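Local coordinates for DUF1573 domain-containing protein (Porphyromonas gingivalis, PDB 2QSV) that is of unknown function, possibly linked to cysteine-type peptidase activity, its C-terminal part forming two Ig-like beta-sandwich domains, at residues G146-L152 and R168-P173; I14-E18 and L105-P110; S41-F45 and K78-L82. One frame throughout, in Å; residues are numbered along the deposited sequence.

Contact 1 (G146-L152 and R168-P173); sequences GAGPLRL and RTEIKP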
ATOM      1  N   GLY A 146      -4.915 -16.759  19.480  1.00 20.17           N
ATOM      2  CA  GLY A 146      -3.648 -17.474  19.477  1.00 22.40           C
ATOM      3  C   GLY A 146      -3.100 -17.701  20.908  1.00 23.78           C
ATOM      4  O   GLY A 146      -3.797 -17.449  21.915  1.00 23.48           O
ATOM      5  N   ALA A 147      -1.859 -18.153  20.967  1.00 23.98           N
ATOM      6  CA  ALA A 147      -1.144 -18.465  22.224  1.00 25.82           C
ATOM      7  C   ALA A 147      -0.201 -17.331  22.627  1.00 25.84           C
ATOM      8  O   ALA A 147       0.203 -17.260  23.752  1.00 27.07           O
ATOM      9  CB  ALA A 147      -0.375 -19.811  22.096  1.00 24.27           C
ATOM     10  N   GLY A 148       0.129 -16.460  21.678  1.00 25.88           N
ATOM     11  CA  GLY A 148       0.969 -15.312  21.869  1.00 24.51           C
ATOM     12  C   GLY A 148       0.187 -14.021  21.613  1.00 24.88           C
ATOM     13  O   GLY A 148      -0.996 -14.056  21.217  1.00 24.59           O
ATOM     14  N   PRO A 149       0.844 -12.868  21.839  1.00 24.34           N
ATOM     15  CA  PRO A 149       0.209 -11.567  21.606  1.00 24.46           C
ATOM     16  C   PRO A 149       0.031 -11.362  20.082  1.00 22.98           C
ATOM     17  O   PRO A 149       0.941 -11.642  19.288  1.00 23.03           O
ATOM     18  CB  PRO A 149       1.224 -10.544  22.171  1.00 24.13           C
ATOM     19  CG  PRO A 149       2.516 -11.258  22.251  1.00 26.69           C
ATOM     20  CD  PRO A 149       2.261 -12.744  22.259  1.00 25.69           C
ATOM     21  N   LEU A 150      -1.153 -10.914  19.711  1.00 21.86           N
ATOM     22  CA  LEU A 150      -1.461 -10.539  18.339  1.00 20.37           C
ATOM     23  C   LEU A 150      -1.054  -9.100  18.160  1.00 19.42           C
ATOM     24  O   LEU A 150      -1.514  -8.226  18.926  1.00 18.84           O
ATOM     25  CB  LEU A 150      -2.951 -10.698  18.082  1.00 19.82           C
ATOM     26  CG  LEU A 150      -3.514 -10.249  16.706  1.00 19.81           C
ATOM     27  CD1 LEU A 150      -2.976 -11.140  15.562  1.00 15.92           C
ATOM     28  CD2 LEU A 150      -5.080 -10.281  16.757  1.00 15.50           C
ATOM     29  N   ARG A 151      -0.168  -8.849  17.192  1.00 17.60           N
ATOM     30  CA  ARG A 151       0.309  -7.522  16.883  1.00 19.31           C
ATOM     31  C   ARG A 151      -0.220  -7.026  15.540  1.00 19.78           C
ATOM     32  O   ARG A 151      -0.151  -7.772  14.555  1.00 19.13           O
ATOM     33  CB  ARG A 151       1.836  -7.549  16.827  1.00 19.15           C
ATOM     34  CG  ARG A 151       2.481  -7.921  18.181  1.00 24.85           C
ATOM     35  CD  ARG A 151       4.009  -8.033  18.033  1.00 32.60           C
ATOM     36  NE  ARG A 151       4.553  -8.783  19.160  1.00 38.86           N
ATOM     37  CZ  ARG A 151       4.621  -8.308  20.404  1.00 42.71           C
ATOM     38  NH1 ARG A 151       4.178  -7.084  20.682  1.00 43.87           N
ATOM     39  NH2 ARG A 151       5.119  -9.053  21.386  1.00 44.62           N
ATOM     40  N   LEU A 152      -0.744  -5.807  15.514  1.00 19.55           N
ATOM     41  CA  LEU A 152      -1.285  -5.216  14.301  1.00 20.11           C
ATOM     42  C   LEU A 152      -0.228  -4.262  13.810  1.00 20.90           C
ATOM     43  O   LEU A 152      -0.109  -3.149  14.327  1.00 21.73           O
ATOM     44  CB  LEU A 152      -2.615  -4.485  14.556  1.00 19.92           C
ATOM     45  CG  LEU A 152      -3.736  -5.205  15.280  1.00 19.66           C
ATOM     46  CD1 LEU A 152      -5.024  -4.349  15.358  1.00 22.39           C
ATOM     47  CD2 LEU A 152      -4.038  -6.613  14.737  1.00 21.96           C
ATOM     48  N   ARG A 168      -6.239  -0.634  19.990  1.00 21.03           N
ATOM     49  CA  ARG A 168      -4.939  -1.121  20.428  1.00 21.73           C
ATOM     50  C   ARG A 168      -4.262  -1.824  19.288  1.00 21.90           C
ATOM     51  O   ARG A 168      -4.941  -2.349  18.390  1.00 21.57           O
ATOM     52  CB  ARG A 168      -5.134  -2.217  21.505  1.00 22.60           C
ATOM     53  CG  ARG A 168      -5.531  -1.702  22.848  1.00 25.41           C
ATOM     54  CD  ARG A 168      -5.570  -2.900  23.890  1.00 24.94           C
ATOM     55  NE  ARG A 168      -4.240  -3.443  24.060  1.00 28.81           N
ATOM     56  CZ  ARG A 168      -3.279  -2.863  24.771  1.00 30.88           C
ATOM     57  NH1 ARG A 168      -3.518  -1.718  25.392  1.00 29.94           N
ATOM     58  NH2 ARG A 168      -2.084  -3.441  24.879  1.00 33.29           N
ATOM     59  N   THR A 169      -2.941  -1.910  19.342  1.00 21.82           N
ATOM     60  CA  THR A 169      -2.193  -2.635  18.314  1.00 23.42           C
ATOM     61  C   THR A 169      -1.522  -3.878  18.857  1.00 23.27           C
ATOM     62  O   THR A 169      -0.813  -4.576  18.109  1.00 22.78           O
ATOM     63  CB  THR A 169      -1.108  -1.791  17.601  1.00 22.98           C
ATOM     64  OG1 THR A 169      -0.207  -1.274  18.579  1.00 25.76           O
ATOM     65  CG2 THR A 169      -1.698  -0.646  16.787  1.00 22.32           C
ATOM     66  N   GLU A 170      -1.734  -4.157  20.142  1.00 22.65           N
ATOM     67  CA  GLU A 170      -1.263  -5.418  20.707  1.00 23.09           C
ATOM     68  C   GLU A 170      -2.377  -6.000  21.558  1.00 22.20           C
ATOM     69  O   GLU A 170      -2.946  -5.306  22.432  1.00 22.09           O
ATOM     70  CB  GLU A 170       0.038  -5.263  21.491  1.00 24.71           C
ATOM     71  CG  GLU A 170       0.563  -6.616  22.015  1.00 30.28           C
ATOM     72  CD  GLU A 170       1.649  -6.470  23.093  1.00 40.58           C
ATOM     73  OE1 GLU A 170       2.232  -5.356  23.205  1.00 46.37           O
ATOM     74  OE2 GLU A 170       1.929  -7.465  23.825  1.00 40.47           O
ATOM     75  N   ILE A 171      -2.711  -7.256  21.260  1.00 21.10           N
ATOM     76  CA  ILE A 171      -3.863  -7.922  21.843  1.00 20.19           C
ATOM     77  C   ILE A 171      -3.425  -9.203  22.488  1.00 20.55           C
ATOM     78  O   ILE A 171      -2.874 -10.111  21.822  1.00 18.09           O
ATOM     79  CB  ILE A 171      -5.021  -8.149  20.835  1.00 21.27           C
ATOM     80  CG1 ILE A 171      -5.502  -6.782  20.276  1.00 20.38           C
ATOM     81  CG2 ILE A 171      -6.284  -8.702  21.527  1.00 20.06           C
ATOM     82  CD1 ILE A 171      -4.871  -6.400  18.926  1.00 21.74           C
ATOM     83  N   LYS A 172      -3.701  -9.310  23.798  1.00 20.06           N
ATOM     84  CA  LYS A 172      -3.291 -10.537  24.526  1.00 21.19           C
ATOM     85  C   LYS A 172      -4.182 -11.728  24.142  1.00 19.03           C
ATOM     86  O   LYS A 172      -5.312 -11.526  23.720  1.00 19.31           O
ATOM     87  CB  LYS A 172      -3.259 -10.334  26.068  1.00 20.40           C
ATOM     88  CG  LYS A 172      -4.599 -10.026  26.654  1.00 20.57           C
ATOM     89  CD  LYS A 172      -4.517  -9.776  28.204  1.00 23.00           C
ATOM     90  CE  LYS A 172      -3.852  -8.445  28.581  1.00 23.70           C
ATOM     91  NZ  LYS A 172      -3.646  -8.369  30.081  1.00 27.40           N
ATOM     92  N   PRO A 173      -3.688 -12.962  24.333  1.00 18.66           N
ATOM     93  CA  PRO A 173      -4.517 -14.179  24.071  1.00 18.46           C
ATOM     94  C   PRO A 173      -5.874 -14.157  24.751  1.00 19.74           C
ATOM     95  O   PRO A 173      -5.963 -13.832  25.959  1.00 18.48           O
ATOM     96  CB  PRO A 173      -3.665 -15.335  24.589  1.00 19.49           C
ATOM     97  CG  PRO A 173      -2.252 -14.804  24.611  1.00 17.51           C
ATOM     98  CD  PRO A 173      -2.319 -13.299  24.772  1.00 18.25           C
TER

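Contact 2 (I14-E18 and L105-P110); sequences ISMPE and LVDNFP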
ATOM      1  N   ILE A  14       3.523  -9.895  -1.028  1.00 29.72           N
ATOM      2  CA  ILE A  14       3.760 -10.149   0.409  1.00 29.18           C
ATOM      3  C   ILE A  14       5.148 -10.740   0.557  1.00 28.90           C
ATOM      4  O   ILE A  14       5.489 -11.736  -0.105  1.00 27.83           O
ATOM      5  CB  ILE A  14       2.780 -11.154   0.982  1.00 30.13           C
ATOM      6  CG1 ILE A  14       1.346 -10.689   0.702  1.00 30.80           C
ATOM      7  CG2 ILE A  14       3.038 -11.361   2.514  1.00 29.02           C
ATOM      8  CD1 ILE A  14       0.344 -11.815   0.636  1.00 34.07           C
ATOM      9  N   SER A  15       5.963 -10.104   1.392  1.00 27.88           N
ATOM     10  CA  SER A  15       7.372 -10.476   1.517  1.00 27.94           C
ATOM     11  C   SER A  15       7.848 -10.506   2.944  1.00 28.29           C
ATOM     12  O   SER A  15       7.405  -9.690   3.773  1.00 25.96           O
ATOM     13  CB  SER A  15       8.259  -9.442   0.810  1.00 28.19           C
ATOM     14  OG  SER A  15       7.967  -9.345  -0.562  1.00 28.84           O
HETATM   15  N   MSE A  16       8.795 -11.411   3.194  1.00 29.12           N
HETATM   16  CA  MSE A  16       9.589 -11.413   4.423  1.00 31.22           C
HETATM   17  C   MSE A  16      10.909 -10.654   4.209  1.00 31.92           C
HETATM   18  O   MSE A  16      11.314 -10.427   3.059  1.00 31.48           O
HETATM   19  CB  MSE A  16       9.837 -12.834   4.875  1.00 31.41           C
HETATM   20  CG  MSE A  16       8.563 -13.553   5.225  1.00 35.18           C
HETATM   21 SE   MSE A  16       8.990 -15.384   5.685  0.60 45.95          SE
HETATM   22  CE  MSE A  16       7.253 -15.953   6.297  1.00 43.62           C
ATOM     23  N   PRO A  17      11.567 -10.212   5.309  1.00 33.39           N
ATOM     24  CA  PRO A  17      12.724  -9.330   5.113  1.00 34.62           C
ATOM     25  C   PRO A  17      13.809  -9.858   4.189  1.00 36.67           C
ATOM     26  O   PRO A  17      14.501  -9.059   3.577  1.00 36.52           O
ATOM     27  CB  PRO A  17      13.291  -9.174   6.521  1.00 34.63           C
ATOM     28  CG  PRO A  17      12.110  -9.337   7.406  1.00 35.56           C
ATOM     29  CD  PRO A  17      11.263 -10.414   6.740  1.00 32.33           C
ATOM     30  N   GLU A  18      13.967 -11.178   4.099  1.00 39.08           N
ATOM     31  CA  GLU A  18      15.010 -11.776   3.261  1.00 42.71           C
ATOM     32  C   GLU A  18      14.569 -12.098   1.833  1.00 43.56           C
ATOM     33  O   GLU A  18      15.393 -12.520   1.002  1.00 44.13           O
ATOM     34  CB  GLU A  18      15.565 -13.049   3.910  1.00 43.27           C
ATOM     35  CG  GLU A  18      16.397 -12.799   5.173  1.00 49.67           C
ATOM     36  CD  GLU A  18      17.748 -12.084   4.907  1.00 60.17           C
ATOM     37  OE1 GLU A  18      17.861 -11.294   3.926  1.00 63.82           O
ATOM     38  OE2 GLU A  18      18.710 -12.303   5.701  1.00 63.39           O
ATOM     39  N   LEU A 105       5.180  -5.955   4.023  1.00 22.22           N
ATOM     40  CA  LEU A 105       6.305  -6.591   4.683  1.00 21.95           C
ATOM     41  C   LEU A 105       5.764  -7.325   5.919  1.00 22.57           C
ATOM     42  O   LEU A 105       5.114  -6.706   6.796  1.00 22.17           O
ATOM     43  CB  LEU A 105       7.387  -5.558   5.058  1.00 21.39           C
ATOM     44  CG  LEU A 105       8.628  -6.140   5.746  1.00 21.42           C
ATOM     45  CD1 LEU A 105       9.404  -7.144   4.863  1.00 19.10           C
ATOM     46  CD2 LEU A 105       9.599  -5.047   6.292  1.00 20.90           C
ATOM     47  N   VAL A 106       5.975  -8.642   5.975  1.00 22.80           N
ATOM     48  CA  VAL A 106       5.449  -9.457   7.088  1.00 23.84           C
ATOM     49  C   VAL A 106       6.588 -10.011   7.974  1.00 25.29           C
ATOM     50  O   VAL A 106       7.759  -9.885   7.624  1.00 25.31           O
ATOM     51  CB  VAL A 106       4.460 -10.609   6.585  1.00 23.93           C
ATOM     52  CG1 VAL A 106       3.258 -10.003   5.801  1.00 20.38           C
ATOM     53  CG2 VAL A 106       5.180 -11.657   5.751  1.00 23.57           C
ATOM     54  N   ASP A 107       6.234 -10.646   9.091  1.00 25.82           N
ATOM     55  CA  ASP A 107       7.206 -11.328   9.961  1.00 27.85           C
ATOM     56  C   ASP A 107       7.933 -12.512   9.328  1.00 29.55           C
ATOM     57  O   ASP A 107       7.394 -13.245   8.476  1.00 28.03           O
ATOM     58  CB  ASP A 107       6.524 -11.819  11.241  1.00 27.26           C
ATOM     59  CG  ASP A 107       6.058 -10.662  12.130  1.00 28.15           C
ATOM     60  OD1 ASP A 107       6.923 -10.049  12.788  1.00 31.05           O
ATOM     61  OD2 ASP A 107       4.841 -10.337  12.147  1.00 28.28           O
ATOM     62  N   ASN A 108       9.163 -12.719   9.783  1.00 31.86           N
ATOM     63  CA  ASN A 108       9.834 -13.997   9.523  1.00 33.85           C
ATOM     64  C   ASN A 108       9.298 -15.105  10.434  1.00 34.51           C
ATOM     65  O   ASN A 108       9.875 -15.397  11.502  1.00 34.56           O
ATOM     66  CB  ASN A 108      11.362 -13.830   9.623  1.00 34.83           C
ATOM     67  CG  ASN A 108      12.120 -15.102   9.251  1.00 36.77           C
ATOM     68  OD1 ASN A 108      11.578 -16.033   8.655  1.00 39.10           O
ATOM     69  ND2 ASN A 108      13.374 -15.156   9.657  1.00 39.57           N
ATOM     70  N   PHE A 109       8.205 -15.735   9.991  1.00 34.65           N
ATOM     71  CA  PHE A 109       7.447 -16.648  10.821  1.00 35.15           C
ATOM     72  C   PHE A 109       8.176 -17.943  11.192  1.00 37.17           C
ATOM     73  O   PHE A 109       7.943 -18.442  12.288  1.00 36.80           O
ATOM     74  CB  PHE A 109       6.046 -16.963  10.248  1.00 33.47           C
ATOM     75  CG  PHE A 109       5.083 -15.807  10.309  1.00 30.75           C
ATOM     76  CD1 PHE A 109       4.529 -15.380  11.541  1.00 28.15           C
ATOM     77  CD2 PHE A 109       4.719 -15.133   9.139  1.00 27.70           C
ATOM     78  CE1 PHE A 109       3.654 -14.304  11.611  1.00 24.27           C
ATOM     79  CE2 PHE A 109       3.854 -14.036   9.184  1.00 25.68           C
ATOM     80  CZ  PHE A 109       3.292 -13.628  10.416  1.00 25.27           C
ATOM     81  N   PRO A 110       9.008 -18.527  10.270  1.00 39.05           N
ATOM     82  CA  PRO A 110       9.804 -19.722  10.692  1.00 40.24           C
ATOM     83  C   PRO A 110      10.772 -19.469  11.854  1.00 40.38           C
ATOM     84  O   PRO A 110      11.093 -20.408  12.590  1.00 41.34           O
ATOM     85  CB  PRO A 110      10.562 -20.139   9.412  1.00 40.38           C
ATOM     86  CG  PRO A 110       9.703 -19.553   8.258  1.00 40.75           C
ATOM     87  CD  PRO A 110       9.218 -18.220   8.833  1.00 39.32           C
TER

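Contact 3 (S41-F45 and K78-L82); sequences SLPSF and KDEPL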
ATOM      1  N   SER A  41      14.558  10.077  -6.493  1.00 37.67           N
ATOM      2  CA  SER A  41      14.375   9.457  -5.181  1.00 37.17           C
ATOM      3  C   SER A  41      13.835   8.038  -5.366  1.00 36.72           C
ATOM      4  O   SER A  41      12.953   7.828  -6.182  1.00 36.08           O
ATOM      5  CB  SER A  41      13.419  10.293  -4.328  1.00 37.28           C
ATOM      6  OG  SER A  41      13.449   9.893  -2.974  1.00 37.70           O
ATOM      7  N   LEU A  42      14.402   7.079  -4.627  1.00 36.68           N
ATOM      8  CA  LEU A  42      13.966   5.682  -4.621  1.00 36.98           C
ATOM      9  C   LEU A  42      13.397   5.350  -3.258  1.00 35.97           C
ATOM     10  O   LEU A  42      13.920   5.829  -2.277  1.00 36.49           O
ATOM     11  CB  LEU A  42      15.158   4.727  -4.800  1.00 37.21           C
ATOM     12  CG  LEU A  42      15.859   4.460  -6.127  1.00 40.16           C
ATOM     13  CD1 LEU A  42      17.138   3.646  -5.865  1.00 41.34           C
ATOM     14  CD2 LEU A  42      14.931   3.714  -7.089  1.00 41.54           C
ATOM     15  N   PRO A  43      12.364   4.485  -3.189  1.00 34.37           N
ATOM     16  CA  PRO A  43      11.963   3.876  -1.919  1.00 33.86           C
ATOM     17  C   PRO A  43      13.148   3.275  -1.153  1.00 33.81           C
ATOM     18  O   PRO A  43      14.045   2.692  -1.769  1.00 32.79           O
ATOM     19  CB  PRO A  43      11.016   2.765  -2.369  1.00 33.66           C
ATOM     20  CG  PRO A  43      10.376   3.320  -3.567  1.00 33.54           C
ATOM     21  CD  PRO A  43      11.489   4.054  -4.288  1.00 33.68           C
ATOM     22  N   SER A  44      13.146   3.406   0.173  1.00 33.56           N
ATOM     23  CA  SER A  44      14.229   2.871   1.006  1.00 33.91           C
ATOM     24  C   SER A  44      14.406   1.349   0.916  1.00 33.81           C
ATOM     25  O   SER A  44      15.456   0.825   1.320  1.00 33.51           O
ATOM     26  CB  SER A  44      13.992   3.227   2.466  1.00 33.55           C
ATOM     27  OG  SER A  44      12.840   2.568   2.943  1.00 36.26           O
ATOM     28  N   PHE A  45      13.383   0.654   0.405  1.00 32.55           N
ATOM     29  CA  PHE A  45      13.372  -0.811   0.348  1.00 32.25           C
ATOM     30  C   PHE A  45      13.614  -1.346  -1.060  1.00 33.71           C
ATOM     31  O   PHE A  45      13.456  -2.544  -1.303  1.00 32.97           O
ATOM     32  CB  PHE A  45      12.054  -1.398   0.923  1.00 30.14           C
ATOM     33  CG  PHE A  45      10.780  -0.782   0.333  1.00 27.49           C
ATOM     34  CD1 PHE A  45      10.213  -1.268  -0.851  1.00 25.99           C
ATOM     35  CD2 PHE A  45      10.146   0.281   0.974  1.00 26.57           C
ATOM     36  CE1 PHE A  45       9.027  -0.699  -1.380  1.00 25.99           C
ATOM     37  CE2 PHE A  45       8.953   0.842   0.467  1.00 26.38           C
ATOM     38  CZ  PHE A  45       8.393   0.342  -0.700  1.00 26.28           C
ATOM     39  N   LYS A  78       4.409  -0.679   3.614  1.00 24.84           N
ATOM     40  CA  LYS A  78       5.293   0.436   3.320  1.00 25.10           C
ATOM     41  C   LYS A  78       4.809   1.040   2.013  1.00 26.17           C
ATOM     42  O   LYS A  78       4.489   0.316   1.076  1.00 27.23           O
ATOM     43  CB  LYS A  78       6.742  -0.067   3.178  1.00 24.83           C
ATOM     44  CG  LYS A  78       7.188  -1.107   4.226  1.00 23.78           C
ATOM     45  CD  LYS A  78       7.217  -0.448   5.636  1.00 26.40           C
ATOM     46  CE  LYS A  78       7.545  -1.469   6.721  1.00 27.12           C
ATOM     47  NZ  LYS A  78       7.408  -0.858   8.084  1.00 30.75           N
ATOM     48  N   ASP A  79       4.711   2.351   1.959  1.00 26.84           N
ATOM     49  CA  ASP A  79       4.312   3.070   0.748  1.00 28.88           C
ATOM     50  C   ASP A  79       5.305   4.185   0.578  1.00 28.90           C
ATOM     51  O   ASP A  79       5.364   5.056   1.420  1.00 28.96           O
ATOM     52  CB  ASP A  79       2.922   3.694   0.904  1.00 29.00           C
ATOM     53  CG  ASP A  79       1.861   2.671   1.196  1.00 33.60           C
ATOM     54  OD1 ASP A  79       1.617   1.786   0.349  1.00 40.39           O
ATOM     55  OD2 ASP A  79       1.241   2.746   2.272  1.00 42.23           O
ATOM     56  N   GLU A  80       6.135   4.122  -0.463  1.00 28.67           N
ATOM     57  CA  GLU A  80       7.150   5.143  -0.698  1.00 28.44           C
ATOM     58  C   GLU A  80       7.223   5.477  -2.186  1.00 28.70           C
ATOM     59  O   GLU A  80       7.104   4.582  -3.019  1.00 28.22           O
ATOM     60  CB  GLU A  80       8.517   4.671  -0.199  1.00 28.36           C
ATOM     61  CG  GLU A  80       8.680   4.601   1.347  1.00 30.60           C
ATOM     62  CD  GLU A  80      10.140   4.486   1.762  1.00 34.08           C
ATOM     63  OE1 GLU A  80      11.037   5.124   1.134  1.00 35.11           O
ATOM     64  OE2 GLU A  80      10.405   3.734   2.701  1.00 36.62           O
ATOM     65  N   PRO A  81       7.402   6.771  -2.522  1.00 28.98           N
ATOM     66  CA  PRO A  81       7.401   7.154  -3.941  1.00 29.15           C
ATOM     67  C   PRO A  81       8.707   6.869  -4.695  1.00 29.65           C
ATOM     68  O   PRO A  81       9.817   6.968  -4.161  1.00 29.89           O
ATOM     69  CB  PRO A  81       7.125   8.668  -3.897  1.00 29.07           C
ATOM     70  CG  PRO A  81       7.795   9.118  -2.592  1.00 29.47           C
ATOM     71  CD  PRO A  81       7.580   7.943  -1.622  1.00 28.34           C
ATOM     72  N   LEU A  82       8.561   6.487  -5.949  1.00 30.85           N
ATOM     73  CA  LEU A  82       9.667   6.556  -6.893  1.00 31.33           C
ATOM     74  C   LEU A  82       9.534   7.930  -7.605  1.00 31.23           C
ATOM     75  O   LEU A  82       8.529   8.221  -8.269  1.00 30.57           O
ATOM     76  CB  LEU A  82       9.565   5.373  -7.862  1.00 30.89           C
ATOM     77  CG  LEU A  82      10.583   5.330  -9.003  1.00 34.04           C
ATOM     78  CD1 LEU A  82      11.894   4.792  -8.464  1.00 34.71           C
ATOM     79  CD2 LEU A  82      10.070   4.435 -10.128  1.00 35.40           C
TER
HETATM   80  O   HOH W   1      11.307   7.884  -2.121  1.00 31.39           O

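Contact 1 (G146-L152 and R168-P173)
Leu150 and Ile171 exchange both of their backbone hydrogen bonds, Leu150 N to Ile171 O and Ile171 N to Leu150 O, each 2.8 Å long, which makes them an antiparallel hydrogen-bonded pair. Leu152 N continues the pairing to Thr169 O at 2.9 Å, an almost straight bond with an N-H...O angle of 170°. Between these bonds sits the non-hydrogen-bonded pair Arg151 and Glu170, whose CA atoms are 4.6 Å apart, and CA-H...O contacts from Pro149, Arg151 and Glu170 fill in the same seam.

This pairing sets the short strand 170-171 at the outer edge of a five-stranded mixed sheet, next to strand 150-157, in the second Ig-like sandwich of the chain, a domain of the HYDIN/CFA65/VesB-like Ig-like family.

Apolar contacts lie on the face of Leu150 and Ile171. Leu152 meets Ile171 at a slant, its CG 4.0 Å from Ile171 CD1. Both leucines continue inward onto Ile142 of strand 136-144 and Met120 of strand 120-121, which places this face against the facing sheet of the sandwich.

The other face carries Arg151 and Glu170, flanked by Pro149. Glu170 and Arg151 run alongside each other in one direction, but their flat ends are turned 50° from each other, and the salt bridge from Arg151 NH1 to Glu170 OE1 is long at 3.6 Å. Glu170 is extended, with CG opposite the backbone N (chi1 -177°), and this carries its carboxylate alongside Pro149, where Glu170 OE2 lies 3.6 Å from Pro149 CB.

At the loop end, the Pro173 ring rests against backbone oxygens, with Pro173 CB 3.4 Å from Gly146 O. Asn144 hydrogen-bonds through ND2 to both Gly148 O and Ile171 O.

Contact 2 (I14-E18 and L105-P110)
Val106 N donates to Ser15 O over 2.8 Å, with an N-H...O angle of 172°; this nearly straight bond is the one hydrogen bond between the segments and belongs to a single bridge of Ser15 with Leu105. Ser15 O also receives a CA-H...O contact from Leu105, whose CD1 lies 3.4 Å from Ser15 O.

Packing is closest around Val106, which is buried. Ile14, itself at the surface, brings CG2 to 3.6 Å from Val106 CG1, the two side chains crossing at a slant. Selenomethionine Met16 approaches from another direction, its CG 3.9 Å from Val106 CG2. With chi2 at 177° and chi3 at 173°, the Met16 chain is fully extended, and it therefore runs out along the 105-110 backbone past Asp107 O to Phe109. There Met16 CE arrives at the edge of the Phe109 ring, near its plane and 3.9 Å from Phe109 CD2, while Pro110 CD lies equally close to the methyl. On one face of that ring, Asp107 CB lies over its centre.

Toward solvent the fit slackens. Exposed Asn108, the centre of an inverse gamma turn, brings its OD1 no nearer than 4.0 Å to Met16 SE, and Pro17 CD stays 4.2 Å from Leu105 CD1.

The contact lies where strand 94-105 runs out of the first sandwich into the linker leading to strand 120-121, against the loop between strands 9-11 and 22-29. Asp107 OD2 reaches on to hydrogen-bond His153 NE2 of strand 150-157, and Phe109 touches Pro210, so this junction faces the second domain.

Contact 3 (S41-F45 and K78-L82)
Glu80 brings its carboxylate to Ser44 and grips it with both oxygens. Glu80 OE1 accepts Ser44 N at 2.9 Å, from above the carboxylate plane and 48° out of it; Glu80 OE2 accepts Ser44 OG at 2.7 Å on its syn side, 21° out of plane. The hydroxyl is set for this by chi1 of 66°, which lodges OG between the backbone N and the carbonyl carbon.

Phe45 and Glu80 pass antiparallel, their flat ends nearly perpendicular. Lys78 crosses the ring at a slant, its CB 3.6 Å from Phe45 CE2, and Pro43 CB sits over the centre of one ring face. At the far end Leu42 and Leu82 run alongside each other in one direction, with Leu42 CD2 3.5 Å from Leu82 CD1. A water donates to Pro81 O and also hydrogen-bonds to Ser41 OG.

Ser41 still pairs with Val83 through the backbone; beyond it the 41-45 and 78-82 backbones no longer pair directly, and the Glu80 carboxylate and apolar side chains make the contact as the chain leaves strand 35-41 for strand 46-47. Such a passage from one sheet to the other belongs to the Ig-like beta-sandwich, here the first domain.

In the fold
From the N terminus, the chain first leaves strand 9-11 through residues 14-18, which meet residues 105-110 to close contact 2 around 86 intervening residues, most of the first sandwich. Contact 3 is nested inside that loop and joins 41-45 to 78-82 across 32 residues; the two touch where Leu105 CD2 packs on Lys78 CE. Contact 1 follows in series within the second sandwich, closing a short loop of 15 residues. It does not touch contact 2, though their nearest atoms are about 6 Å apart. Contact 3 thus ties the crossing from strand 35-41 to strand 46-47 onto strand 76-87, contact 2 secures the first domain's exit, and contact 1 a sheet edge in the second.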